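Local coordinates for alanine racemase (Oenococcus oeni PSU-1, PDB 3HUR), which belongs to the alanine racemase family, pairing an N-terminal TIM-barrel domain with a C-terminal domain rich in beta strands, at residues Leu46-Glu57 with Arg372-Ile382; Gly343-Val351 with Asp360-Pro368. One frame throughout, in Å; residues are numbered along the deposited sequence.

Contact 1 of 2, residues Leu46-Glu57 with Arg372-Ile382; sequences LGAIPLAKAFQE and RIYTGDLAEVI
With CG of Tyr374 set beside its backbone N (chi1 -57°) and the ring turned by chi2 of 92°, the phenol reaches from strand 372-375 to the start of helix 48-57, where Pro50 lies over one ring face and Leu46 O meets the hydroxyl. Helix 48-57 belongs to the TIM-barrel domain, and the chain returns to it near its C-terminus through strand 372-375 and the short helix 377-381; the two helix segments cross almost at right angles (96°), their axes 9.9 Å apart.

The proline ring makes a CH-pi contact: Pro50 CB sits 3.9 Å from the centroid of the Tyr374 ring, while Pro50 CG comes to 3.4 Å from Tyr374 CZ. At the edge of the same ring, Tyr374 OH donates to Leu46 O at 2.6 Å, so the ring is gripped at both its face and its hydroxyl. Gly47 CA passes 3.5 Å from Tyr374 OH.

Further along, Ile382 CD1 rests against the helix, 3.4 Å from Pro50 O and close to Lys53 CB; the lysine's NZ continues to Ala78 O. Leu378 CD1 lies 3.6 Å from Ala54 CB, and the Leu378 and Glu57 side chains run antiparallel, with Leu378 CD2 against Glu57 CG. The Val381 side chain lies across that of Glu57 at about a right angle, with Val381 CG1 3.6 Å from Glu57 OE2.

Contact 2 of 2, residues Gly343-Val351 with Asp360-Pro368; sequences GEQITVEEV and DEIQTTLAP
Backbone hydrogen bonds tie Val348 to Gln363 and Glu350 to Glu361, each pair bonded in both directions. Val348 N gives to Gln363 O at 2.9 Å, and Glu361 N to Glu350 O at 2.8 Å. Where the strands end, Thr365 N reaches Ile346 O at 2.8 Å from above the carbonyl plane. Thr364 OG1 adds a weak bond to the same oxygen and accepts from Leu366 N, an ST turn just after the strand.

The Val348-Gln363 and Glu350-Glu361 bonds are the hydrogen-bonded pairs of a two-stranded antiparallel beta hairpin, strands 347-353 and 357-364, in the C-terminal domain.

Among carbon contacts, Ile362 CG2 packs 3.8 Å from Thr347 CB, and Ile362 slants across the Glu349 chain, its CG1 3.7 Å from Glu349 CD. The Val348 and Thr365 side chains cross at about a right angle, with Val348 CG1 3.6 Å from Thr365 CG2. Beyond the strands Ile346 and Leu366 bring their CB atoms together.

Acidic groups gather at the other end. Glu349 CG is anti to the backbone N (chi1 -177°), and the chain runs on to bring OE2 2.5 Å from Asp360 OD1, close enough that one acid is probably protonated. Glu350 and Glu361 lie side by side, their OE1 atoms, both acceptors, 2.9 Å apart without a hydrogen bond, probably repulsive if both are charged. Glu350 OE2 is held by Asn291 ND2 of the second subunit.

Arg372 joins the two contacts, although their centres are 21 Å apart. The strand of contact 1 follows the second hairpin strand of contact 2, and the arginine's guanidinium turns back onto the intervening loop: Arg372 NH2 probably bonds Leu366 O at 2.8 Å and Arg372 NH1 probably bonds Ala367 O at 2.9 Å. The same NH2 also bonds Gly45 O, just ahead of residues 46-57. A second, apolar touch brings Leu46 CD1 to 3.9 Å from Ile346 CD1. Near contact 2 a sulfate ion, probably picked up during crystallisation, lies about 5 Å from the side chain of Gln363, which packs on Arg369 of the second subunit.

Contact 1 of 2, residues Leu46-Glu57 with Arg372-Ile382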
loop_
_atom_site.group_PDB
_atom_site.type_symbol
_atom_site.label_atom_id
_atom_site.label_comp_id
_atom_site.label_asym_id
_atom_site.label_seq_id
_atom_site.Cartn_x
_atom_site.Cartn_y
_atom_site.Cartn_z
ATOM N N LEU A 46 -23.461 1.370 1.095
ATOM C CA LEU A 46 -24.291 0.171 0.948
ATOM C C LEU A 46 -25.449 0.377 -0.008
ATOM O O LEU A 46 -26.072 -0.607 -0.436
ATOM C CB LEU A 46 -24.847 -0.305 2.299
ATOM C CG LEU A 46 -23.795 -0.648 3.333
ATOM C CD1 LEU A 46 -24.442 -1.317 4.504
ATOM C CD2 LEU A 46 -22.721 -1.532 2.734
ATOM N N GLY A 47 -25.757 1.634 -0.336
ATOM C CA GLY A 47 -26.710 1.939 -1.397
ATOM C C GLY A 47 -27.877 2.753 -0.882
ATOM O O GLY A 47 -28.743 2.260 -0.237
ATOM N N ALA A 48 -27.911 4.022 -1.192
ATOM C CA ALA A 48 -28.903 4.893 -0.573
ATOM C C ALA A 48 -30.308 4.598 -1.117
ATOM O O ALA A 48 -31.277 4.536 -0.396
ATOM C CB ALA A 48 -28.515 6.325 -0.775
ATOM N N ILE A 49 -30.412 4.390 -2.404
ATOM C CA ILE A 49 -31.699 4.160 -3.021
ATOM C C ILE A 49 -32.406 2.923 -2.483
ATOM O O ILE A 49 -33.488 3.062 -1.953
ATOM C CB ILE A 49 -31.525 4.092 -4.514
ATOM C CG1 ILE A 49 -30.911 5.393 -4.968
ATOM C CG2 ILE A 49 -32.822 3.834 -5.222
ATOM C CD1 ILE A 49 -31.540 5.987 -6.124
ATOM N N PRO A 50 -31.798 1.719 -2.596
ATOM C CA PRO A 50 -32.394 0.517 -2.040
ATOM C C PRO A 50 -32.693 0.627 -0.548
ATOM O O PRO A 50 -33.729 0.166 -0.106
ATOM C CB PRO A 50 -31.347 -0.572 -2.301
ATOM C CG PRO A 50 -30.271 0.054 -3.044
ATOM C CD PRO A 50 -30.665 1.400 -3.464
ATOM N N LEU A 51 -31.775 1.210 0.213
ATOM C CA LEU A 51 -32.023 1.470 1.635
ATOM C C LEU A 51 -33.278 2.402 1.813
ATOM O O LEU A 51 -34.226 2.044 2.481
ATOM C CB LEU A 51 -30.763 2.053 2.298
ATOM C CG LEU A 51 -29.635 1.075 2.686
ATOM C CD1 LEU A 51 -28.393 1.844 3.123
ATOM C CD2 LEU A 51 -30.069 0.088 3.750
ATOM N N ALA A 52 -33.296 3.531 1.124
ATOM C CA ALA A 52 -34.441 4.423 1.171
ATOM C C ALA A 52 -35.758 3.758 0.764
ATOM O O ALA A 52 -36.746 3.908 1.466
ATOM C CB ALA A 52 -34.206 5.614 0.352
ATOM N N LYS A 53 -35.788 3.037 -0.348
ATOM C CA LYS A 53 -36.982 2.320 -0.745
ATOM C C LYS A 53 -37.407 1.328 0.329
ATOM O O LYS A 53 -38.582 1.203 0.609
ATOM C CB LYS A 53 -36.767 1.531 -2.027
ATOM C CG LYS A 53 -36.721 2.347 -3.270
ATOM C CD LYS A 53 -36.426 1.426 -4.444
ATOM C CE LYS A 53 -36.476 2.153 -5.780
ATOM N NZ LYS A 53 -37.891 2.401 -6.240
ATOM N N ALA A 54 -36.469 0.579 0.889
ATOM C CA ALA A 54 -36.817 -0.329 1.974
ATOM C C ALA A 54 -37.436 0.449 3.164
ATOM O O ALA A 54 -38.349 -0.039 3.810
ATOM C CB ALA A 54 -35.617 -1.097 2.434
ATOM N N PHE A 55 -36.951 1.646 3.454
ATOM C CA PHE A 55 -37.506 2.355 4.588
ATOM C C PHE A 55 -38.899 2.928 4.287
ATOM O O PHE A 55 -39.706 3.041 5.216
ATOM C CB PHE A 55 -36.595 3.487 5.061
ATOM C CG PHE A 55 -35.222 3.056 5.478
ATOM C CD1 PHE A 55 -34.991 1.829 6.006
ATOM C CD2 PHE A 55 -34.151 3.913 5.329
ATOM C CE1 PHE A 55 -33.715 1.470 6.390
ATOM C CE2 PHE A 55 -32.897 3.562 5.708
ATOM C CZ PHE A 55 -32.669 2.342 6.226
ATOM N N GLN A 56 -39.155 3.324 3.031
ATOM C CA GLN A 56 -40.473 3.897 2.622
ATOM C C GLN A 56 -41.569 2.830 2.651
ATOM O O GLN A 56 -42.682 3.078 3.072
ATOM C CB GLN A 56 -40.419 4.509 1.214
ATOM C CG GLN A 56 -41.618 5.368 0.868
ATOM C CD GLN A 56 -41.480 6.107 -0.469
ATOM O OE1 GLN A 56 -41.094 7.272 -0.512
ATOM N NE2 GLN A 56 -41.790 5.429 -1.557
ATOM N N GLU A 57 -41.218 1.619 2.256
ATOM C CA GLU A 57 -42.188 0.578 2.085
ATOM C C GLU A 57 -42.596 0.011 3.416
ATOM O O GLU A 57 -43.724 -0.485 3.560
ATOM C CB GLU A 57 -41.646 -0.529 1.168
ATOM C CG GLU A 57 -42.021 -2.008 1.576
ATOM C CD GLU A 57 -43.405 -2.442 1.126
ATOM O OE1 GLU A 57 -44.031 -1.678 0.387
ATOM O OE2 GLU A 57 -43.858 -3.558 1.491
ATOM N N ARG A 372 -22.749 -4.352 -4.872
ATOM C CA ARG A 372 -23.650 -4.574 -3.790
ATOM C C ARG A 372 -24.818 -5.412 -4.304
ATOM O O ARG A 372 -25.443 -5.028 -5.274
ATOM C CB ARG A 372 -24.130 -3.228 -3.237
ATOM C CG ARG A 372 -23.221 -2.627 -2.203
ATOM C CD ARG A 372 -21.810 -2.430 -2.655
ATOM N NE ARG A 372 -21.075 -1.710 -1.622
ATOM C CZ ARG A 372 -19.756 -1.752 -1.393
ATOM N NH1 ARG A 372 -18.927 -2.447 -2.136
ATOM N NH2 ARG A 372 -19.263 -1.049 -0.391
ATOM N N ILE A 373 -25.081 -6.550 -3.645
ATOM C CA ILE A 373 -26.205 -7.415 -3.919
ATOM C C ILE A 373 -27.230 -7.348 -2.755
ATOM O O ILE A 373 -26.862 -7.421 -1.587
ATOM C CB ILE A 373 -25.707 -8.871 -4.099
ATOM C CG1 ILE A 373 -24.707 -8.958 -5.297
ATOM C CG2 ILE A 373 -26.866 -9.868 -4.300
ATOM C CD1 ILE A 373 -25.148 -8.292 -6.603
ATOM N N TYR A 374 -28.513 -7.224 -3.070
ATOM C CA TYR A 374 -29.513 -7.099 -2.022
ATOM C C TYR A 374 -30.273 -8.397 -1.832
ATOM O O TYR A 374 -30.823 -8.938 -2.787
ATOM C CB TYR A 374 -30.426 -5.909 -2.331
ATOM C CG TYR A 374 -29.606 -4.669 -2.475
ATOM C CD1 TYR A 374 -29.118 -4.258 -3.715
ATOM C CD2 TYR A 374 -29.227 -3.946 -1.350
ATOM C CE1 TYR A 374 -28.286 -3.129 -3.829
ATOM C CE2 TYR A 374 -28.428 -2.817 -1.449
ATOM C CZ TYR A 374 -27.952 -2.418 -2.657
ATOM O OH TYR A 374 -27.156 -1.315 -2.666
ATOM N N THR A 375 -30.320 -8.882 -0.597
ATOM C CA THR A 375 -31.067 -10.120 -0.263
ATOM C C THR A 375 -32.247 -9.829 0.626
ATOM O O THR A 375 -32.338 -8.744 1.176
ATOM C CB THR A 375 -30.225 -11.091 0.555
ATOM O OG1 THR A 375 -29.946 -10.490 1.823
ATOM C CG2 THR A 375 -28.908 -11.435 -0.161
ATOM N N GLY A 376 -33.131 -10.821 0.766
ATOM C CA GLY A 376 -34.274 -10.785 1.696
ATOM C C GLY A 376 -35.593 -10.400 1.055
ATOM O O GLY A 376 -35.616 -9.862 -0.038
ATOM N N ASP A 377 -36.694 -10.680 1.758
ATOM C CA ASP A 377 -38.058 -10.505 1.231
ATOM C C ASP A 377 -38.285 -9.055 0.881
ATOM O O ASP A 377 -38.832 -8.730 -0.165
ATOM C CB ASP A 377 -39.123 -10.948 2.269
ATOM C CG ASP A 377 -39.133 -12.486 2.543
ATOM O OD1 ASP A 377 -38.635 -13.296 1.711
ATOM O OD2 ASP A 377 -39.681 -12.889 3.604
ATOM N N LEU A 378 -37.861 -8.160 1.754
ATOM C CA LEU A 378 -37.976 -6.726 1.439
ATOM C C LEU A 378 -37.310 -6.364 0.113
ATOM O O LEU A 378 -37.818 -5.564 -0.649
ATOM C CB LEU A 378 -37.337 -5.897 2.544
ATOM C CG LEU A 378 -38.134 -4.797 3.223
ATOM C CD1 LEU A 378 -37.140 -3.977 4.046
ATOM C CD2 LEU A 378 -38.898 -3.948 2.209
ATOM N N ALA A 379 -36.156 -6.957 -0.150
ATOM C CA ALA A 379 -35.436 -6.756 -1.387
ATOM C C ALA A 379 -36.232 -7.139 -2.647
ATOM O O ALA A 379 -36.196 -6.424 -3.647
ATOM C CB ALA A 379 -34.147 -7.532 -1.347
ATOM N N GLU A 380 -36.908 -8.278 -2.580
ATOM C CA GLU A 380 -37.830 -8.785 -3.617
ATOM C C GLU A 380 -38.921 -7.736 -3.863
ATOM O O GLU A 380 -39.092 -7.261 -5.011
ATOM C CB GLU A 380 -38.448 -10.104 -3.091
ATOM C CG GLU A 380 -38.911 -11.211 -4.055
ATOM C CD GLU A 380 -39.539 -12.463 -3.276
ATOM O OE1 GLU A 380 -39.962 -12.358 -2.075
ATOM O OE2 GLU A 380 -39.614 -13.568 -3.879
ATOM N N VAL A 381 -39.600 -7.332 -2.773
ATOM C CA VAL A 381 -40.732 -6.397 -2.833
ATOM C C VAL A 381 -40.374 -5.041 -3.441
ATOM O O VAL A 381 -41.186 -4.467 -4.181
ATOM C CB VAL A 381 -41.354 -6.123 -1.411
ATOM C CG1 VAL A 381 -42.322 -4.914 -1.451
ATOM C CG2 VAL A 381 -42.040 -7.388 -0.813
ATOM N N ILE A 382 -39.182 -4.502 -3.152
ATOM C CA ILE A 382 -38.823 -3.182 -3.721
ATOM C C ILE A 382 -38.148 -3.261 -5.101
ATOM O O ILE A 382 -37.824 -2.235 -5.703
ATOM C CB ILE A 382 -38.007 -2.326 -2.728
ATOM C CG1 ILE A 382 -36.636 -2.949 -2.458
ATOM C CG2 ILE A 382 -38.758 -2.196 -1.430
ATOM C CD1 ILE A 382 -35.629 -1.966 -1.978
#

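Contact 2 of 2, residues Gly343-Val351 with Asp360-Pro368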
loop_
_atom_site.group_PDB
_atom_site.type_symbol
_atom_site.label_atom_id
_atom_site.label_comp_id
_atom_site.label_asym_id
_atom_site.label_seq_id
_atom_site.Cartn_x
_atom_site.Cartn_y
_atom_site.Cartn_z
ATOM N N GLY A 343 -17.997 -5.365 14.362
ATOM C CA GLY A 343 -18.496 -4.017 14.491
ATOM C C GLY A 343 -17.644 -2.928 13.843
ATOM O O GLY A 343 -17.903 -1.726 14.069
ATOM N N GLU A 344 -16.632 -3.322 13.065
ATOM C CA GLU A 344 -15.690 -2.358 12.495
ATOM C C GLU A 344 -16.416 -1.414 11.550
ATOM O O GLU A 344 -17.354 -1.793 10.888
ATOM C CB GLU A 344 -14.511 -3.062 11.749
ATOM C CG GLU A 344 -13.536 -2.062 11.065
ATOM C CD GLU A 344 -12.302 -2.673 10.453
ATOM O OE1 GLU A 344 -12.144 -3.908 10.492
ATOM O OE2 GLU A 344 -11.469 -1.906 9.908
ATOM N N GLN A 345 -15.961 -0.172 11.493
ATOM C CA GLN A 345 -16.579 0.828 10.620
ATOM C C GLN A 345 -16.466 0.436 9.111
ATOM O O GLN A 345 -15.536 -0.220 8.709
ATOM C CB GLN A 345 -15.945 2.218 10.788
ATOM C CG GLN A 345 -15.564 2.650 12.187
ATOM C CD GLN A 345 -16.730 3.220 12.994
ATOM O OE1 GLN A 345 -16.861 4.444 13.141
ATOM N NE2 GLN A 345 -17.582 2.333 13.504
ATOM N N ILE A 346 -17.436 0.891 8.318
ATOM C CA ILE A 346 -17.412 0.700 6.890
ATOM C C ILE A 346 -17.273 2.015 6.166
ATOM O O ILE A 346 -17.232 2.032 4.949
ATOM C CB ILE A 346 -18.589 -0.110 6.399
ATOM C CG1 ILE A 346 -19.918 0.568 6.740
ATOM C CG2 ILE A 346 -18.519 -1.485 6.969
ATOM C CD1 ILE A 346 -21.118 -0.103 6.162
ATOM N N THR A 347 -17.113 3.106 6.924
ATOM C CA THR A 347 -16.866 4.443 6.347
ATOM C C THR A 347 -15.819 5.166 7.126
ATOM O O THR A 347 -15.610 4.880 8.284
ATOM C CB THR A 347 -18.123 5.330 6.365
ATOM O OG1 THR A 347 -18.786 5.150 7.604
ATOM C CG2 THR A 347 -19.102 4.969 5.275
ATOM N N VAL A 348 -15.179 6.127 6.472
ATOM C CA VAL A 348 -14.238 7.034 7.081
ATOM C C VAL A 348 -14.717 8.440 6.706
ATOM O O VAL A 348 -15.164 8.661 5.601
ATOM C CB VAL A 348 -12.746 6.799 6.603
ATOM C CG1 VAL A 348 -12.615 6.897 5.058
ATOM C CG2 VAL A 348 -11.738 7.793 7.254
ATOM N N GLU A 349 -14.595 9.372 7.640
ATOM C CA GLU A 349 -14.919 10.774 7.445
ATOM C C GLU A 349 -13.707 11.697 7.606
ATOM O O GLU A 349 -12.922 11.524 8.499
ATOM C CB GLU A 349 -15.946 11.172 8.494
ATOM C CG GLU A 349 -16.446 12.615 8.389
ATOM C CD GLU A 349 -17.840 12.756 8.961
ATOM O OE1 GLU A 349 -18.223 11.866 9.759
ATOM O OE2 GLU A 349 -18.555 13.702 8.587
ATOM N N GLU A 350 -13.628 12.721 6.774
ATOM C CA GLU A 350 -12.516 13.660 6.725
ATOM C C GLU A 350 -13.177 15.046 6.688
ATOM O O GLU A 350 -14.010 15.279 5.832
ATOM C CB GLU A 350 -11.738 13.358 5.422
ATOM C CG GLU A 350 -10.517 14.259 4.994
ATOM C CD GLU A 350 -9.667 13.613 3.797
ATOM O OE1 GLU A 350 -10.253 13.117 2.791
ATOM O OE2 GLU A 350 -8.398 13.579 3.865
ATOM N N VAL A 351 -12.881 15.927 7.648
ATOM C CA VAL A 351 -13.346 17.324 7.602
ATOM C C VAL A 351 -12.190 18.357 7.549
ATOM O O VAL A 351 -11.129 18.142 8.073
ATOM C CB VAL A 351 -14.309 17.671 8.775
ATOM C CG1 VAL A 351 -15.195 16.452 9.162
ATOM C CG2 VAL A 351 -13.527 18.107 9.938
ATOM N N ASP A 360 -16.574 18.412 4.276
ATOM C CA ASP A 360 -16.969 17.229 5.046
ATOM C C ASP A 360 -17.152 15.993 4.130
ATOM O O ASP A 360 -18.241 15.735 3.666
ATOM C CB ASP A 360 -18.276 17.488 5.823
ATOM C CG ASP A 360 -18.554 16.421 6.900
ATOM O OD1 ASP A 360 -18.111 15.275 6.754
ATOM O OD2 ASP A 360 -19.225 16.710 7.928
ATOM N N GLU A 361 -16.101 15.201 3.930
ATOM C CA GLU A 361 -16.127 14.025 3.022
ATOM C C GLU A 361 -16.262 12.661 3.697
ATOM O O GLU A 361 -15.359 12.251 4.383
ATOM C CB GLU A 361 -14.820 13.988 2.249
ATOM C CG GLU A 361 -14.856 13.002 1.060
ATOM C CD GLU A 361 -13.545 12.929 0.301
ATOM O OE1 GLU A 361 -12.480 13.215 0.929
ATOM O OE2 GLU A 361 -13.597 12.570 -0.923
ATOM N N ILE A 362 -17.355 11.942 3.477
ATOM C CA ILE A 362 -17.446 10.569 3.948
ATOM C C ILE A 362 -17.252 9.642 2.759
ATOM O O ILE A 362 -17.709 9.960 1.659
ATOM C CB ILE A 362 -18.769 10.274 4.644
ATOM C CG1 ILE A 362 -18.953 11.240 5.809
ATOM C CG2 ILE A 362 -18.751 8.902 5.199
ATOM C CD1 ILE A 362 -20.204 10.996 6.702
ATOM N N GLN A 363 -16.571 8.510 2.998
ATOM C CA GLN A 363 -16.226 7.543 1.974
ATOM C C GLN A 363 -16.259 6.125 2.497
ATOM O O GLN A 363 -15.956 5.910 3.651
ATOM C CB GLN A 363 -14.831 7.812 1.449
ATOM C CG GLN A 363 -14.766 8.891 0.441
ATOM C CD GLN A 363 -13.353 9.096 -0.095
ATOM O OE1 GLN A 363 -13.113 8.994 -1.301
ATOM N NE2 GLN A 363 -12.426 9.370 0.787
ATOM N N THR A 364 -16.618 5.168 1.634
ATOM C CA THR A 364 -16.627 3.755 2.017
ATOM C C THR A 364 -15.207 3.244 2.206
ATOM O O THR A 364 -14.250 3.781 1.631
ATOM C CB THR A 364 -17.322 2.833 0.986
ATOM O OG1 THR A 364 -17.459 1.523 1.562
ATOM C CG2 THR A 364 -16.514 2.721 -0.268
ATOM N N THR A 365 -15.088 2.282 3.100
ATOM C CA THR A 365 -13.851 1.567 3.355
ATOM C C THR A 365 -14.143 0.063 3.252
ATOM O O THR A 365 -13.339 -0.737 3.728
ATOM C CB THR A 365 -13.293 1.851 4.812
ATOM O OG1 THR A 365 -14.258 1.378 5.764
ATOM C CG2 THR A 365 -13.015 3.326 5.033
ATOM N N LEU A 366 -15.312 -0.314 2.715
ATOM C CA LEU A 366 -15.671 -1.710 2.545
ATOM C C LEU A 366 -15.693 -2.072 1.035
ATOM O O LEU A 366 -16.675 -1.811 0.350
ATOM C CB LEU A 366 -17.010 -2.006 3.210
ATOM C CG LEU A 366 -17.453 -3.469 3.162
ATOM C CD1 LEU A 366 -16.542 -4.342 4.014
ATOM C CD2 LEU A 366 -18.919 -3.708 3.560
ATOM N N ALA A 367 -14.592 -2.655 0.542
ATOM C CA ALA A 367 -14.538 -3.366 -0.761
ATOM C C ALA A 367 -15.192 -2.545 -1.819
ATOM O O ALA A 367 -16.138 -2.969 -2.443
ATOM C CB ALA A 367 -15.199 -4.713 -0.674
ATOM N N PRO A 368 -14.666 -1.363 -2.030
ATOM C CA PRO A 368 -15.279 -0.393 -2.919
ATOM C C PRO A 368 -15.407 -0.829 -4.380
ATOM O O PRO A 368 -16.242 -0.254 -5.118
ATOM C CB PRO A 368 -14.389 0.836 -2.807
ATOM C CG PRO A 368 -13.102 0.359 -2.296
ATOM C CD PRO A 368 -13.301 -0.997 -1.620
HETATM O O HOH W 1 -9.797 10.660 0.370
#